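Local structure of Cag pathogenicity island protein (Cag10) (Helicobacter pylori 26695, 6IQT) at residues R71-N74 and E75-Q79. The protein is a VirB8 homologue of the Cag type IV secretion system, probably serving as a membrane-anchored assembly component of the secretion apparatus. Sequence-based numbering, arbitrary orientation.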
ATOM      1  N   ARG A  71       3.982  13.727   0.370  1.00 28.06           N
ATOM      2  CA  ARG A  71       5.122  13.010   0.946  1.00 32.77           C
ATOM      3  C   ARG A  71       5.743  12.056  -0.067  1.00 31.86           C
ATOM      4  O   ARG A  71       6.972  11.909  -0.129  1.00 26.74           O
ATOM      5  CB  ARG A  71       4.703  12.250   2.202  1.00 34.13           C
ATOM      6  CG  ARG A  71       4.426  13.139   3.395  1.00 42.69           C
ATOM      7  CD  ARG A  71       4.060  12.308   4.630  1.00 42.51           C
ATOM      8  NE  ARG A  71       3.955  13.142   5.822  1.00 43.36           N
ATOM      9  CZ  ARG A  71       4.975  13.430   6.625  1.00 35.47           C
ATOM     10  NH1 ARG A  71       6.179  12.936   6.376  1.00 35.34           N
ATOM     11  NH2 ARG A  71       4.790  14.212   7.686  1.00 34.35           N
HETATM   12  N   MSE A  72       4.918  11.405  -0.886  1.00 24.39           N
HETATM   13  CA  MSE A  72       5.458  10.491  -1.881  1.00 25.49           C
HETATM   14  C   MSE A  72       6.137  11.230  -3.020  1.00 29.11           C
HETATM   15  O   MSE A  72       7.159  10.783  -3.552  1.00 30.74           O
HETATM   16  CB  MSE A  72       4.342   9.592  -2.416  1.00 30.77           C
HETATM   17  CG  MSE A  72       3.670   8.806  -1.318  1.00 34.74           C
HETATM   18 SE   MSE A  72       2.246   7.707  -1.999  0.39 32.88          SE
HETATM   19  CE  MSE A  72       3.289   6.742  -3.302  1.00 33.59           C
ATOM     20  N   PHE A  73       5.538  12.354  -3.405  1.00 27.81           N
ATOM     21  CA  PHE A  73       6.155  13.236  -4.389  1.00 30.46           C
ATOM     22  C   PHE A  73       7.541  13.677  -3.921  1.00 30.57           C
ATOM     23  O   PHE A  73       8.522  13.588  -4.671  1.00 29.58           O
ATOM     24  CB  PHE A  73       5.219  14.430  -4.618  1.00 32.19           C
ATOM     25  CG  PHE A  73       5.754  15.495  -5.548  1.00 34.93           C
ATOM     26  CD1 PHE A  73       5.650  15.355  -6.923  1.00 35.87           C
ATOM     27  CD2 PHE A  73       6.293  16.668  -5.040  1.00 40.74           C
ATOM     28  CE1 PHE A  73       6.111  16.342  -7.782  1.00 36.29           C
ATOM     29  CE2 PHE A  73       6.755  17.663  -5.893  1.00 43.61           C
ATOM     30  CZ  PHE A  73       6.666  17.498  -7.270  1.00 36.41           C
ATOM     31  N   ASN A  74       7.640  14.133  -2.665  1.00 27.20           N
ATOM     32  CA  ASN A  74       8.922  14.620  -2.145  1.00 33.10           C
ATOM     33  C   ASN A  74       9.960  13.510  -2.048  1.00 34.25           C
ATOM     34  O   ASN A  74      11.159  13.768  -2.226  1.00 34.91           O
ATOM     35  CB  ASN A  74       8.731  15.273  -0.773  1.00 25.89           C
ATOM     36  CG  ASN A  74       8.063  16.640  -0.861  1.00 36.02           C
ATOM     37  OD1 ASN A  74       8.149  17.324  -1.884  1.00 36.45           O
ATOM     38  ND2 ASN A  74       7.384  17.035   0.201  1.00 38.93           N
ATOM     39  N   GLU A  75       9.532  12.274  -1.763  1.00 29.79           N
ATOM     40  CA  GLU A  75      10.475  11.160  -1.729  1.00 30.79           C
ATOM     41  C   GLU A  75      11.083  10.894  -3.110  1.00 34.78           C
ATOM     42  O   GLU A  75      12.284  10.605  -3.222  1.00 32.61           O
ATOM     43  CB  GLU A  75       9.777   9.915  -1.173  1.00 43.31           C
ATOM     44  CG  GLU A  75      10.715   8.842  -0.594  1.00 57.43           C
ATOM     45  CD  GLU A  75      11.939   9.415   0.124  1.00 63.95           C
ATOM     46  OE1 GLU A  75      13.065   8.952  -0.168  1.00 63.55           O
ATOM     47  OE2 GLU A  75      11.782  10.314   0.984  1.00 65.50           O
ATOM     48  N   ASN A  76      10.282  11.008  -4.181  1.00 30.77           N
ATOM     49  CA  ASN A  76      10.850  10.878  -5.527  1.00 27.33           C
ATOM     50  C   ASN A  76      11.902  11.951  -5.799  1.00 36.06           C
ATOM     51  O   ASN A  76      12.940  11.678  -6.422  1.00 34.30           O
ATOM     52  CB  ASN A  76       9.754  10.973  -6.602  1.00 39.58           C
ATOM     53  CG  ASN A  76       8.828   9.759  -6.639  1.00 45.97           C
ATOM     54  OD1 ASN A  76       9.135   8.696  -6.102  1.00 42.22           O
ATOM     55  ND2 ASN A  76       7.683   9.925  -7.291  1.00 40.19           N
ATOM     56  N   ILE A  77      11.625  13.191  -5.396  1.00 30.97           N
ATOM     57  CA  ILE A  77      12.596  14.259  -5.602  1.00 33.38           C
ATOM     58  C   ILE A  77      13.903  13.913  -4.906  1.00 36.08           C
ATOM     59  O   ILE A  77      14.988  14.062  -5.476  1.00 39.71           O
ATOM     60  CB  ILE A  77      12.043  15.603  -5.095  1.00 38.87           C
ATOM     61  CG1 ILE A  77      10.720  15.940  -5.789  1.00 33.72           C
ATOM     62  CG2 ILE A  77      13.086  16.720  -5.300  1.00 39.49           C
ATOM     63  CD1 ILE A  77      10.120  17.239  -5.336  1.00 34.29           C
ATOM     64  N   ARG A  78      13.810  13.434  -3.661  1.00 34.31           N
ATOM     65  CA  ARG A  78      15.007  13.210  -2.851  1.00 45.64           C
ATOM     66  C   ARG A  78      15.921  12.163  -3.469  1.00 45.83           C
ATOM     67  O   ARG A  78      17.151  12.273  -3.386  1.00 49.13           O
ATOM     68  CB  ARG A  78      14.615  12.787  -1.437  1.00 37.79           C
ATOM     69  CG  ARG A  78      14.059  13.916  -0.614  1.00 42.12           C
ATOM     70  CD  ARG A  78      14.186  13.619   0.865  1.00 49.21           C
ATOM     71  NE  ARG A  78      12.896  13.546   1.555  1.00 59.93           N
ATOM     72  CZ  ARG A  78      12.044  14.561   1.701  1.00 57.89           C
ATOM     73  NH1 ARG A  78      12.304  15.757   1.183  1.00 53.96           N
ATOM     74  NH2 ARG A  78      10.913  14.373   2.359  1.00 58.91           N
ATOM     75  N   GLN A  79      15.341  11.140  -4.090  1.00 42.40           N
ATOM     76  CA  GLN A  79      16.120  10.014  -4.575  1.00 42.68           C
ATOM     77  C   GLN A  79      16.518  10.133  -6.039  1.00 47.38           C
ATOM     78  O   GLN A  79      17.615   9.696  -6.398  1.00 40.35           O
ATOM     79  CB  GLN A  79      15.350   8.714  -4.336  1.00 39.62           C
ATOM     80  CG  GLN A  79      15.024   8.463  -2.838  1.00 45.04           C
ATOM     81  CD  GLN A  79      16.206   8.758  -1.866  1.00 52.06           C
ATOM     82  OE1 GLN A  79      17.380   8.605  -2.224  1.00 54.55           O
ATOM     83  NE2 GLN A  79      15.880   9.155  -0.626  1.00 41.71           N
TER
HETATM   84  O   HOH W   1       7.531   8.054  -3.482  1.00 39.03           O
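With its CG anti to the backbone N (chi1 176°), F73 projects outward, roughly square to the helix axis, and I77 does the reaching: CG1 anti to the carbonyl carbon (chi1 -57°) and an extended chi2 (180°) carry CD1 back toward it. I77 CD1 lies 3.4 Å from F73 CE2 and approaches the ring obliquely. F73 also packs on L50, R53 and K54 of helix 50-59.

The i to i+4 ladder runs from R71 O to E75 N through to N74 O to R78 N, the last at 3.0 Å. A water donates one hydrogen bond to M72 O (2.8 Å) and another to N76 OD1 (3.1 Å), bridging the two.

R78 bends at chi3; N74 O lies beside one guanidinium face, displaced toward the rim, and 3.3 Å from R78 CG. E75 reaches i+3 and i+4: OE1 accepts Q79 NE2 at 2.9 Å, and OE2 makes a salt bridge whose hydrogen bond, from R78 NE at 3.5 Å, is long and weak. R71 reaches T119 O and E121 O of the second subunit. Helix 66-80 is one of three accompanying the antiparallel sheet of this VirB8 domain (NTF2 clan); on its surface, sharing E75 probably steadies the carboxylate and partly balances the R78 charge.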